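TRNA (guanine-N(1)-)-methyltransferase (PDB 7KFF) catalyses the methylation of N1 of guanosine 37 in tRNA, with S-adenosylmethionine as methyl donor, and is bound here to the product S-adenosylhomocysteine. Local coordinates at residues A[166-171]-A[198-203]; A[270-275]-A[292-297]. All blocks are in the same frame, centred on the assembly; numbering follows the deposited sequence.

Contact 1: A[166-171]-A[198-203]; sequences CGRYEG and GGEVAV. With SAH (S-adenosyl-L-homocysteine), chain C.
G198 CA lies against one face of the R168 guanidinium, offset toward its rim, and approaches G167 O to 3.2 Å in a CA-H...O contact. With no side chain on G198, the guanidinium settles directly on the backbone, while the same CA comes within 3.3 Å of the ribose atom O4' of SAH. The next residue makes the main-chain tie: G199 N donates to G167 O (2.9 Å, 158° at the hydrogen) in the carbonyl plane. E200 supplies the acidic half of a salt bridge with R168. Its chain bends back at chi2 (79°), which brings OE1 to the edge of the guanidinium, where R168 NE and NH2 both donate to it at 2.9 Å. This side-on grip by two nitrogens on one oxygen lies in the guanidinium plane but enters from above the carboxylate, the two planes being 57° apart. The other oxygen, OE2, is bonded to T23 OG1 and takes a hydrogen bond from a water at 2.7 Å, which also donates to C166 O; both carboxylate oxygens of this buried glutamate thus have partners. A202 CB packs 4.0 Å from the adenine atom C2 of SAH. One residue on, V203 CG2 meets C166 SG at 3.6 Å, and both side chains rest on V21 of strand 17-23. G167, G198 and G199 lie close to the cofactor, whose amino N bonds weakly to E170 OE2, in the pocket that the trefoil-knotted part of the fold forms in SPOUT methyltransferases.

Contact 2: A[270-275]-A[292-297]; sequences SLKRTW and QAYVEG
S270 O, one residue before the L271 that meets Y294 across the helix pair, is gripped twice by T274: the helical bond from T274 N is joined by one from T274 OG1 at 2.8 Å, and the two donors arrive from opposite faces of the carbonyl plane. T274 OG1 also bonds to L234 N and S270 OG to L234 O, tying this flank of the helix to the loop at L234, which precedes strand 244-245. Across to 292-297 there is no hydrogen bond, and the contact is made by five side chains, L271, K272 and W275 from one helix and Y294 and V295 from the other. Y294 reaches over with its CG anti to the backbone N (chi1 178°), bringing one long side of the ring to the helix 270-275. Its CD2 meets L271 CB at 4.0 Å, at an oblique angle to the ring, and L271 CD1 follows at 4.1 Å. At the far end of the ring, Y294 OH lies alongside the aliphatic part of K272, 3.7 Å from K272 CB and equally far from CD, with K272 N near the ring plane at its edge. The two helices, 259-277 and 289-299, belong to the largely helical C-terminal region of TrmD; their short segments pack with axes 10.0 Å apart and a crossing angle of -49°. On the other flank V295 uses both branches: CG2 goes to L271 CB at 4.2 Å, CG1 to W275 CD1 at 4.0 Å. L271 is therefore touched by Y294 and V295 together, and L282 of helix 279-283 covers both L271 and W275. The K272 chain, extended as far as CE, turns at its last torsion (chi4 -91°), and NZ forms a salt bridge with E276.

From the N terminus, contact 1 comes first: it joins the loop after strand 161-165 to the start of helix 200-211, closing a loop that holds helix 174-180 and strand 185-190. Contact 2 opens only after that loop has closed, so the two stand in series, neither nested nor crossed. It brings helices 259-277 and 289-299 together around the short helix 279-283. The centres of contact 1 and contact 2 are about 39 Å apart, on opposite sides of the chain's centre. The dimer involves both regions: at contact 1, G198 N bonds to E208 and E170 OE1 to H224 of the second subunit, while R273 of segment 270-275 bonds to A144 O of that subunit.

Contact 1: A[166-171]-A[198-203]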
loop_
_atom_site.group_PDB
_atom_site.type_symbol
_atom_site.label_atom_id
_atom_site.label_comp_id
_atom_site.label_asym_id
_atom_site.label_seq_id
_atom_site.Cartn_x
_atom_site.Cartn_y
_atom_site.Cartn_z
ATOM N N CYS A 166 -14.601 3.352 1.204
ATOM C CA CYS A 166 -13.517 4.043 0.512
ATOM C C CYS A 166 -13.688 5.551 0.525
ATOM O O CYS A 166 -14.620 6.081 -0.079
ATOM C CB CYS A 166 -13.396 3.591 -0.938
ATOM S SG CYS A 166 -13.097 1.836 -1.134
ATOM N N GLY A 167 -12.749 6.254 1.165
ATOM C CA GLY A 167 -12.786 7.695 1.171
ATOM C C GLY A 167 -12.116 8.318 -0.042
ATOM O O GLY A 167 -11.269 7.707 -0.702
ATOM N N ARG A 168 -12.525 9.547 -0.316
ATOM C CA ARG A 168 -11.921 10.443 -1.284
ATOM C C ARG A 168 -11.944 11.832 -0.643
ATOM O O ARG A 168 -12.599 12.042 0.388
ATOM C CB ARG A 168 -12.746 10.444 -2.582
ATOM C CG ARG A 168 -12.639 9.160 -3.399
ATOM C CD ARG A 168 -11.511 9.226 -4.386
ATOM N NE ARG A 168 -11.048 7.924 -4.847
ATOM C CZ ARG A 168 -10.114 7.760 -5.777
ATOM N NH1 ARG A 168 -9.626 8.795 -6.442
ATOM N NH2 ARG A 168 -9.662 6.556 -6.058
ATOM N N TYR A 169 -11.228 12.776 -1.259
ATOM C CA TYR A 169 -11.261 14.175 -0.837
ATOM C C TYR A 169 -10.630 14.261 0.555
ATOM O O TYR A 169 -9.526 13.755 0.762
ATOM C CB TYR A 169 -12.677 14.737 -0.961
ATOM C CG TYR A 169 -13.331 14.330 -2.267
ATOM C CD1 TYR A 169 -12.648 14.418 -3.486
ATOM C CD2 TYR A 169 -14.615 13.812 -2.272
ATOM C CE1 TYR A 169 -13.256 14.025 -4.678
ATOM C CE2 TYR A 169 -15.235 13.441 -3.451
ATOM C CZ TYR A 169 -14.546 13.537 -4.647
ATOM O OH TYR A 169 -15.142 13.150 -5.818
ATOM N N GLU A 170 -11.288 14.928 1.505
ATOM C CA GLU A 170 -10.733 15.001 2.857
ATOM C C GLU A 170 -11.037 13.758 3.677
ATOM O O GLU A 170 -10.510 13.599 4.785
ATOM C CB GLU A 170 -11.290 16.220 3.585
ATOM C CG GLU A 170 -10.911 17.542 2.937
ATOM C CD GLU A 170 -9.414 17.700 2.774
ATOM O OE1 GLU A 170 -8.948 17.813 1.618
ATOM O OE2 GLU A 170 -8.708 17.712 3.808
ATOM N N GLY A 171 -11.874 12.873 3.148
ATOM C CA GLY A 171 -12.270 11.676 3.850
ATOM C C GLY A 171 -13.747 11.668 4.168
ATOM O O GLY A 171 -14.534 12.431 3.597
ATOM N N GLY A 198 -7.256 8.059 -2.821
ATOM C CA GLY A 198 -8.494 7.459 -2.374
ATOM C C GLY A 198 -8.236 6.150 -1.666
ATOM O O GLY A 198 -7.147 5.577 -1.745
ATOM N N GLY A 199 -9.266 5.670 -0.991
ATOM C CA GLY A 199 -9.173 4.398 -0.296
ATOM C C GLY A 199 -9.243 3.157 -1.159
ATOM O O GLY A 199 -8.879 2.077 -0.679
ATOM N N GLU A 200 -9.669 3.280 -2.419
ATOM C CA GLU A 200 -9.826 2.104 -3.278
ATOM C C GLU A 200 -8.532 1.297 -3.417
ATOM O O GLU A 200 -8.551 0.064 -3.324
ATOM C CB GLU A 200 -10.321 2.529 -4.652
ATOM C CG GLU A 200 -11.764 3.089 -4.662
ATOM C CD GLU A 200 -11.945 4.535 -4.204
ATOM O OE1 GLU A 200 -10.965 5.239 -3.870
ATOM O OE2 GLU A 200 -13.115 4.961 -4.190
ATOM N N VAL A 201 -7.409 1.972 -3.659
ATOM C CA VAL A 201 -6.158 1.235 -3.824
ATOM C C VAL A 201 -5.771 0.540 -2.528
ATOM O O VAL A 201 -5.186 -0.549 -2.554
ATOM C CB VAL A 201 -5.031 2.125 -4.377
ATOM C CG1 VAL A 201 -4.513 3.123 -3.342
ATOM C CG2 VAL A 201 -3.897 1.277 -4.904
ATOM N N ALA A 202 -6.098 1.137 -1.386
ATOM C CA ALA A 202 -5.812 0.481 -0.115
ATOM C C ALA A 202 -6.651 -0.777 0.063
ATOM O O ALA A 202 -6.177 -1.742 0.667
ATOM C CB ALA A 202 -6.063 1.458 1.026
ATOM N N VAL A 203 -7.880 -0.801 -0.482
ATOM C CA VAL A 203 -8.668 -2.030 -0.496
ATOM C C VAL A 203 -7.935 -3.118 -1.273
ATOM O O VAL A 203 -7.843 -4.265 -0.832
ATOM C CB VAL A 203 -10.066 -1.774 -1.075
ATOM C CG1 VAL A 203 -10.814 -3.096 -1.163
ATOM C CG2 VAL A 203 -10.807 -0.754 -0.215
HETATM N N SAH C . -6.376 15.317 4.245
HETATM C CA SAH C . -6.235 13.889 4.447
HETATM C CB SAH C . -6.168 13.258 3.074
HETATM C CG SAH C . -7.273 12.266 2.760
HETATM S SD SAH C . -6.638 11.370 1.356
HETATM C C SAH C . -4.988 13.488 5.217
HETATM O O SAH C . -3.866 13.735 4.780
HETATM O OXT SAH C . -5.085 12.879 6.282
HETATM C "C5'" SAH C . -8.197 10.732 0.757
HETATM C "C4'" SAH C . -8.470 9.291 1.137
HETATM O "O4'" SAH C . -7.481 8.418 0.594
HETATM C "C3'" SAH C . -8.514 8.952 2.636
HETATM O "O3'" SAH C . -9.695 9.369 3.220
HETATM C "C2'" SAH C . -8.319 7.436 2.587
HETATM O "O2'" SAH C . -9.506 6.780 2.214
HETATM C "C1'" SAH C . -7.322 7.304 1.456
HETATM N N9 SAH C . -5.925 7.296 1.927
HETATM C C8 SAH C . -4.969 8.268 1.731
HETATM N N7 SAH C . -3.800 7.849 2.247
HETATM C C5 SAH C . -4.005 6.620 2.796
HETATM C C6 SAH C . -3.176 5.729 3.462
HETATM N N6 SAH C . -1.875 5.967 3.727
HETATM N N1 SAH C . -3.711 4.536 3.890
HETATM C C2 SAH C . -5.029 4.235 3.643
HETATM N N3 SAH C . -5.852 5.095 2.980
HETATM C C4 SAH C . -5.333 6.262 2.576
HETATM O O HOH W 1 -15.038 6.396 -2.870
#

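Contact 2: A[270-275]-A[292-297]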
loop_
_atom_site.group_PDB
_atom_site.type_symbol
_atom_site.label_atom_id
_atom_site.label_comp_id
_atom_site.label_asym_id
_atom_site.label_seq_id
_atom_site.Cartn_x
_atom_site.Cartn_y
_atom_site.Cartn_z
ATOM N N SER A 270 19.425 -12.815 4.816
ATOM C CA SER A 270 18.305 -12.151 5.472
ATOM C C SER A 270 18.791 -11.156 6.521
ATOM O O SER A 270 18.304 -10.015 6.578
ATOM C CB SER A 270 17.389 -13.223 6.055
ATOM O OG SER A 270 16.378 -12.679 6.849
ATOM N N LEU A 271 19.790 -11.537 7.315
ATOM C CA LEU A 271 20.380 -10.587 8.252
ATOM C C LEU A 271 20.991 -9.404 7.512
ATOM O O LEU A 271 20.852 -8.252 7.944
ATOM C CB LEU A 271 21.471 -11.262 9.076
ATOM C CG LEU A 271 20.991 -12.305 10.078
ATOM C CD1 LEU A 271 22.141 -13.153 10.581
ATOM C CD2 LEU A 271 20.277 -11.610 11.247
ATOM N N LYS A 272 21.675 -9.671 6.393
ATOM C CA LYS A 272 22.350 -8.612 5.649
ATOM C C LYS A 272 21.335 -7.641 5.051
ATOM O O LYS A 272 21.494 -6.419 5.163
ATOM C CB LYS A 272 23.206 -9.238 4.545
ATOM C CG LYS A 272 23.925 -8.257 3.647
ATOM C CD LYS A 272 24.865 -9.031 2.708
ATOM C CE LYS A 272 25.631 -8.125 1.760
ATOM N NZ LYS A 272 24.891 -7.927 0.494
ATOM N N ARG A 273 20.277 -8.164 4.419
ATOM C CA ARG A 273 19.277 -7.280 3.833
ATOM C C ARG A 273 18.617 -6.454 4.926
ATOM O O ARG A 273 18.382 -5.256 4.751
ATOM C CB ARG A 273 18.232 -8.077 3.051
ATOM C CG ARG A 273 17.121 -7.218 2.412
ATOM C CD ARG A 273 17.640 -6.289 1.322
ATOM N NE ARG A 273 17.951 -7.029 0.101
ATOM C CZ ARG A 273 17.100 -7.234 -0.902
ATOM N NH1 ARG A 273 17.495 -7.932 -1.963
ATOM N NH2 ARG A 273 15.867 -6.730 -0.862
ATOM N N THR A 274 18.326 -7.075 6.075
ATOM C CA THR A 274 17.697 -6.330 7.167
ATOM C C THR A 274 18.639 -5.253 7.702
ATOM O O THR A 274 18.219 -4.116 7.948
ATOM C CB THR A 274 17.267 -7.295 8.278
ATOM O OG1 THR A 274 16.439 -8.332 7.730
ATOM C CG2 THR A 274 16.505 -6.549 9.374
ATOM N N TRP A 275 19.915 -5.590 7.877
ATOM C CA TRP A 275 20.884 -4.596 8.309
ATOM C C TRP A 275 20.988 -3.446 7.315
ATOM O O TRP A 275 21.057 -2.281 7.717
ATOM C CB TRP A 275 22.245 -5.259 8.484
ATOM C CG TRP A 275 23.322 -4.301 8.844
ATOM C CD1 TRP A 275 23.552 -3.740 10.063
ATOM C CD2 TRP A 275 24.314 -3.770 7.964
ATOM N NE1 TRP A 275 24.638 -2.902 10.002
ATOM C CE2 TRP A 275 25.123 -2.900 8.722
ATOM C CE3 TRP A 275 24.602 -3.951 6.612
ATOM C CZ2 TRP A 275 26.196 -2.213 8.170
ATOM C CZ3 TRP A 275 25.672 -3.266 6.065
ATOM C CH2 TRP A 275 26.453 -2.406 6.842
ATOM N N GLN A 292 24.870 -12.403 15.575
ATOM C CA GLN A 292 25.439 -11.140 16.031
ATOM C C GLN A 292 26.838 -10.942 15.467
ATOM O O GLN A 292 27.179 -9.841 15.010
ATOM C CB GLN A 292 25.447 -11.109 17.559
ATOM C CG GLN A 292 25.964 -9.811 18.160
ATOM C CD GLN A 292 25.066 -8.633 17.869
ATOM O OE1 GLN A 292 23.852 -8.754 17.827
ATOM N NE2 GLN A 292 25.671 -7.480 17.659
ATOM N N ALA A 293 27.644 -11.999 15.447
ATOM C CA ALA A 293 28.978 -11.889 14.871
ATOM C C ALA A 293 28.917 -11.577 13.383
ATOM O O ALA A 293 29.727 -10.796 12.871
ATOM C CB ALA A 293 29.763 -13.171 15.120
ATOM N N TYR A 294 27.953 -12.165 12.669
ATOM C CA TYR A 294 27.819 -11.880 11.248
ATOM C C TYR A 294 27.484 -10.410 11.030
ATOM O O TYR A 294 28.074 -9.736 10.176
ATOM C CB TYR A 294 26.738 -12.772 10.638
ATOM C CG TYR A 294 26.534 -12.475 9.179
ATOM C CD1 TYR A 294 27.435 -12.936 8.228
ATOM C CD2 TYR A 294 25.457 -11.713 8.754
ATOM C CE1 TYR A 294 27.262 -12.653 6.891
ATOM C CE2 TYR A 294 25.279 -11.423 7.426
ATOM C CZ TYR A 294 26.177 -11.898 6.497
ATOM O OH TYR A 294 25.991 -11.608 5.165
ATOM N N VAL A 295 26.523 -9.893 11.798
ATOM C CA VAL A 295 26.124 -8.498 11.638
ATOM C C VAL A 295 27.262 -7.553 12.014
ATOM O O VAL A 295 27.474 -6.525 11.358
ATOM C CB VAL A 295 24.836 -8.220 12.431
ATOM C CG1 VAL A 295 24.531 -6.740 12.439
ATOM C CG2 VAL A 295 23.686 -8.999 11.816
ATOM N N GLU A 296 28.022 -7.886 13.059
ATOM C CA GLU A 296 29.179 -7.065 13.406
ATOM C C GLU A 296 30.200 -7.037 12.277
ATOM O O GLU A 296 30.888 -6.026 12.089
ATOM C CB GLU A 296 29.819 -7.582 14.698
ATOM C CG GLU A 296 29.055 -7.188 15.957
ATOM C CD GLU A 296 29.501 -7.953 17.195
ATOM O OE1 GLU A 296 30.414 -8.805 17.089
ATOM O OE2 GLU A 296 28.926 -7.705 18.276
ATOM N N GLY A 297 30.314 -8.126 11.515
ATOM C CA GLY A 297 31.191 -8.121 10.358
ATOM C C GLY A 297 30.724 -7.175 9.274
ATOM O O GLY A 297 31.544 -6.609 8.544
#